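Local atomic coordinates of probable glutathione S-transferase GSTU1 (Oryza sativa, PDB entry 1OYJ), a protein that conjugates reduced glutathione to a wide range of hydrophobic electrophiles, a tau-class transferase reaction that detoxifies compounds such as herbicides. Residues V170-R181 / L211-V221. Sequence-based numbering, arbitrary orientation.
Sequences VPFTAWFYSYER and LPSPEKVYDFV
Tyr177 and Tyr218 both hold CG anti to the backbone N (chi1 173° and -173°), and these torsions swing the two phenols across the gap into an edge-to-face pair, centroids 5.3 Å apart. The pair lies in the all-helical C-terminal domain of the glutathione transferase fold, where helix 176-183 crosses helix 214-229, and it illustrates how a helix crossing can combine aromatic packing with a bridging water. Tyr177 presents its CE2 edge to the face of Tyr218, while Arg181 CG lies over one face of the Tyr177 ring, offset toward its rim. On the Tyr218 ring, Ser178 OG sits at the edge near CD1, and the Arg181 side chain, bent at chi2 and chi3, brings NH2 to 2.8 Å from Tyr218 OH, at an angle too poor for a hydrogen bond. An alanine in place of Tyr218 would probably leave the edge of Tyr177 without its aromatic face and the Arg181 side chain freer to turn. On the side facing the N-terminal domain, Val217 CG1 rests over one face of the Trp175 indole, 3.6 Å from the centroid of the five-membered ring, a CH-pi contact. Val14 of that domain also touches Trp175, whose side chain is about 7 Å at its nearest from bound glutathione. Toward the start of both segments, Leu211 spreads CD1 and CD2 against Val170, Thr173 and Pro171. Between the backbones, Pro214 CA lies 3.5 Å from Ala174 O in a CA-H...O contact. That same carbonyl oxygen and Pro214 O both accept from the same water, which in turn accepts from Ser178 OG at 2.8 Å.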
# COMPACT_ATOMS: atom_id res chain seq x y z
N VAL A 170 -12.80 8.82 3.97
CA VAL A 170 -14.21 9.34 4.03
C VAL A 170 -15.31 8.39 3.60
O VAL A 170 -16.36 8.40 4.22
CB VAL A 170 -14.37 10.69 3.41
CG1 VAL A 170 -14.24 10.66 1.96
CG2 VAL A 170 -15.66 11.41 3.88
N PRO A 171 -15.10 7.54 2.60
CA PRO A 171 -16.16 6.59 2.28
C PRO A 171 -16.58 5.68 3.43
O PRO A 171 -17.76 5.33 3.55
CB PRO A 171 -15.63 5.82 1.08
CG PRO A 171 -14.55 6.77 0.48
CD PRO A 171 -13.94 7.42 1.69
N PHE A 172 -15.67 5.39 4.33
CA PHE A 172 -16.03 4.55 5.42
C PHE A 172 -16.92 5.26 6.44
O PHE A 172 -17.56 4.58 7.25
CB PHE A 172 -14.75 3.96 6.07
CG PHE A 172 -14.00 3.05 5.17
CD1 PHE A 172 -12.89 3.48 4.44
CD2 PHE A 172 -14.43 1.76 4.99
CE1 PHE A 172 -12.27 2.56 3.60
CE2 PHE A 172 -13.80 0.94 4.16
CZ PHE A 172 -12.74 1.32 3.47
N THR A 173 -16.99 6.59 6.37
CA THR A 173 -17.92 7.31 7.26
C THR A 173 -19.38 6.84 6.98
O THR A 173 -20.23 6.87 7.85
CB THR A 173 -17.84 8.79 7.16
OG1 THR A 173 -18.26 9.28 5.85
CG2 THR A 173 -16.43 9.27 7.45
N ALA A 174 -19.65 6.36 5.76
CA ALA A 174 -20.95 5.85 5.47
C ALA A 174 -21.27 4.47 6.12
O ALA A 174 -22.44 4.08 6.13
CB ALA A 174 -21.16 5.72 3.99
N TRP A 175 -20.25 3.81 6.61
CA TRP A 175 -20.34 2.55 7.32
C TRP A 175 -20.29 2.75 8.81
O TRP A 175 -20.43 1.77 9.55
CB TRP A 175 -19.20 1.62 6.85
CG TRP A 175 -19.17 1.36 5.39
CD1 TRP A 175 -18.97 2.23 4.43
CD2 TRP A 175 -19.40 0.11 4.73
NE1 TRP A 175 -19.02 1.63 3.20
CE2 TRP A 175 -19.28 0.32 3.37
CE3 TRP A 175 -19.68 -1.16 5.15
CZ2 TRP A 175 -19.42 -0.69 2.43
CZ3 TRP A 175 -19.86 -2.14 4.20
CH2 TRP A 175 -19.70 -1.90 2.89
N PHE A 176 -20.08 3.97 9.29
CA PHE A 176 -19.90 4.14 10.74
C PHE A 176 -21.16 3.61 11.49
O PHE A 176 -21.06 2.89 12.48
CB PHE A 176 -19.61 5.58 11.16
CG PHE A 176 -18.15 6.02 10.95
CD1 PHE A 176 -17.21 5.18 10.38
CD2 PHE A 176 -17.78 7.32 11.28
CE1 PHE A 176 -15.94 5.61 10.16
CE2 PHE A 176 -16.42 7.70 11.10
CZ PHE A 176 -15.57 6.88 10.52
N TYR A 177 -22.31 3.89 10.92
CA TYR A 177 -23.58 3.52 11.53
C TYR A 177 -23.65 2.03 11.66
O TYR A 177 -23.99 1.56 12.73
CB TYR A 177 -24.78 4.11 10.75
CG TYR A 177 -26.14 3.60 11.26
CD1 TYR A 177 -26.65 4.01 12.50
CD2 TYR A 177 -26.88 2.70 10.53
CE1 TYR A 177 -27.93 3.51 13.00
CE2 TYR A 177 -28.14 2.24 10.99
CZ TYR A 177 -28.66 2.64 12.24
OH TYR A 177 -29.89 2.17 12.71
N SER A 178 -23.28 1.31 10.61
CA SER A 178 -23.25 -0.12 10.61
C SER A 178 -22.22 -0.67 11.63
O SER A 178 -22.50 -1.69 12.27
CB SER A 178 -22.95 -0.65 9.19
OG SER A 178 -23.96 -0.29 8.27
N TYR A 179 -21.09 0.00 11.77
CA TYR A 179 -20.10 -0.42 12.76
C TYR A 179 -20.71 -0.27 14.14
O TYR A 179 -20.47 -1.13 14.98
CB TYR A 179 -18.84 0.43 12.74
CG TYR A 179 -18.05 0.41 11.45
CD1 TYR A 179 -18.19 -0.58 10.54
CD2 TYR A 179 -17.13 1.34 11.22
CE1 TYR A 179 -17.46 -0.55 9.36
CE2 TYR A 179 -16.40 1.35 10.09
CZ TYR A 179 -16.58 0.42 9.17
OH TYR A 179 -15.79 0.49 8.02
N GLU A 180 -21.45 0.83 14.33
CA GLU A 180 -22.14 1.10 15.60
C GLU A 180 -23.13 0.08 16.01
O GLU A 180 -23.08 -0.43 17.18
CB GLU A 180 -22.81 2.49 15.66
CG GLU A 180 -21.80 3.62 15.74
CD GLU A 180 -22.39 5.01 15.60
OE1 GLU A 180 -23.47 5.16 15.02
OE2 GLU A 180 -21.77 5.93 16.11
N ARG A 181 -23.97 -0.31 15.08
CA ARG A 181 -25.00 -1.25 15.42
C ARG A 181 -24.41 -2.64 15.59
O ARG A 181 -24.79 -3.37 16.49
CB ARG A 181 -26.09 -1.24 14.33
CG ARG A 181 -26.84 0.10 14.28
CD ARG A 181 -28.28 0.02 14.14
NE ARG A 181 -28.98 -0.66 15.22
CZ ARG A 181 -29.93 -1.56 15.01
NH1 ARG A 181 -30.59 -2.12 16.03
NH2 ARG A 181 -30.24 -1.93 13.77
N LEU A 211 -21.28 9.47 -1.78
CA LEU A 211 -21.50 8.49 -0.75
C LEU A 211 -23.00 8.09 -0.60
O LEU A 211 -23.84 8.94 -0.59
CB LEU A 211 -21.05 8.99 0.54
CG LEU A 211 -19.54 9.30 0.65
CD1 LEU A 211 -19.12 9.34 2.14
CD2 LEU A 211 -18.74 8.29 -0.12
N PRO A 212 -23.33 6.82 -0.41
CA PRO A 212 -24.72 6.48 -0.09
C PRO A 212 -24.96 6.87 1.37
O PRO A 212 -24.02 7.18 2.09
CB PRO A 212 -24.77 5.01 -0.23
CG PRO A 212 -23.38 4.57 -0.46
CD PRO A 212 -22.44 5.68 -0.40
N SER A 213 -26.22 6.82 1.78
CA SER A 213 -26.57 7.15 3.12
C SER A 213 -26.17 6.02 4.08
O SER A 213 -26.12 4.85 3.71
CB SER A 213 -28.08 7.37 3.18
OG SER A 213 -28.78 6.16 3.10
N PRO A 214 -26.00 6.32 5.34
CA PRO A 214 -25.72 5.23 6.30
C PRO A 214 -26.78 4.14 6.32
O PRO A 214 -26.46 2.95 6.56
CB PRO A 214 -25.66 5.94 7.64
CG PRO A 214 -25.44 7.42 7.31
CD PRO A 214 -26.02 7.67 5.98
N GLU A 215 -28.05 4.52 6.05
CA GLU A 215 -29.12 3.55 6.13
C GLU A 215 -29.03 2.62 4.92
O GLU A 215 -29.23 1.43 5.00
CB GLU A 215 -30.47 4.31 6.10
CG GLU A 215 -30.82 5.08 7.37
CD GLU A 215 -30.20 6.49 7.40
OE1 GLU A 215 -29.57 6.96 6.41
OE2 GLU A 215 -30.29 7.11 8.50
N LYS A 216 -28.70 3.16 3.77
CA LYS A 216 -28.53 2.29 2.63
C LYS A 216 -27.39 1.29 2.81
O LYS A 216 -27.51 0.11 2.47
CB LYS A 216 -28.28 3.13 1.40
CG LYS A 216 -28.34 2.27 0.17
CD LYS A 216 -28.92 2.84 -0.98
CE LYS A 216 -28.91 1.82 -2.14
NZ LYS A 216 -29.65 2.31 -3.22
N VAL A 217 -26.32 1.72 3.43
CA VAL A 217 -25.19 0.83 3.70
C VAL A 217 -25.58 -0.18 4.73
O VAL A 217 -25.28 -1.33 4.56
CB VAL A 217 -23.91 1.60 4.13
CG1 VAL A 217 -22.77 0.69 4.61
CG2 VAL A 217 -23.38 2.45 3.00
N TYR A 218 -26.36 0.21 5.72
CA TYR A 218 -26.75 -0.77 6.75
C TYR A 218 -27.59 -1.87 6.16
O TYR A 218 -27.53 -3.00 6.62
CB TYR A 218 -27.52 -0.15 7.86
CG TYR A 218 -27.82 -1.06 9.07
CD1 TYR A 218 -26.82 -1.77 9.68
CD2 TYR A 218 -29.10 -1.19 9.57
CE1 TYR A 218 -27.06 -2.56 10.77
CE2 TYR A 218 -29.35 -2.01 10.68
CZ TYR A 218 -28.32 -2.67 11.25
OH TYR A 218 -28.50 -3.50 12.31
N ASP A 219 -28.41 -1.50 5.18
CA ASP A 219 -29.25 -2.46 4.47
C ASP A 219 -28.40 -3.40 3.63
O ASP A 219 -28.58 -4.64 3.61
CB ASP A 219 -30.21 -1.66 3.62
CG ASP A 219 -31.44 -1.26 4.41
OD1 ASP A 219 -31.71 -1.82 5.53
OD2 ASP A 219 -32.15 -0.36 3.97
N PHE A 220 -27.37 -2.86 3.01
CA PHE A 220 -26.43 -3.74 2.28
C PHE A 220 -25.70 -4.70 3.29
O PHE A 220 -25.54 -5.89 3.00
CB PHE A 220 -25.45 -2.92 1.51
CG PHE A 220 -24.56 -3.69 0.68
CD1 PHE A 220 -24.99 -4.23 -0.50
CD2 PHE A 220 -23.24 -3.86 1.04
CE1 PHE A 220 -24.15 -5.02 -1.28
CE2 PHE A 220 -22.40 -4.58 0.26
CZ PHE A 220 -22.87 -5.16 -0.93
N VAL A 221 -25.31 -4.20 4.46
CA VAL A 221 -24.61 -5.04 5.41
C VAL A 221 -25.56 -6.17 5.79
O VAL A 221 -25.15 -7.30 6.09
CB VAL A 221 -24.27 -4.25 6.61
CG1 VAL A 221 -23.88 -5.13 7.75
CG2 VAL A 221 -23.13 -3.34 6.26
O HOH W 1 -23.94 2.44 7.75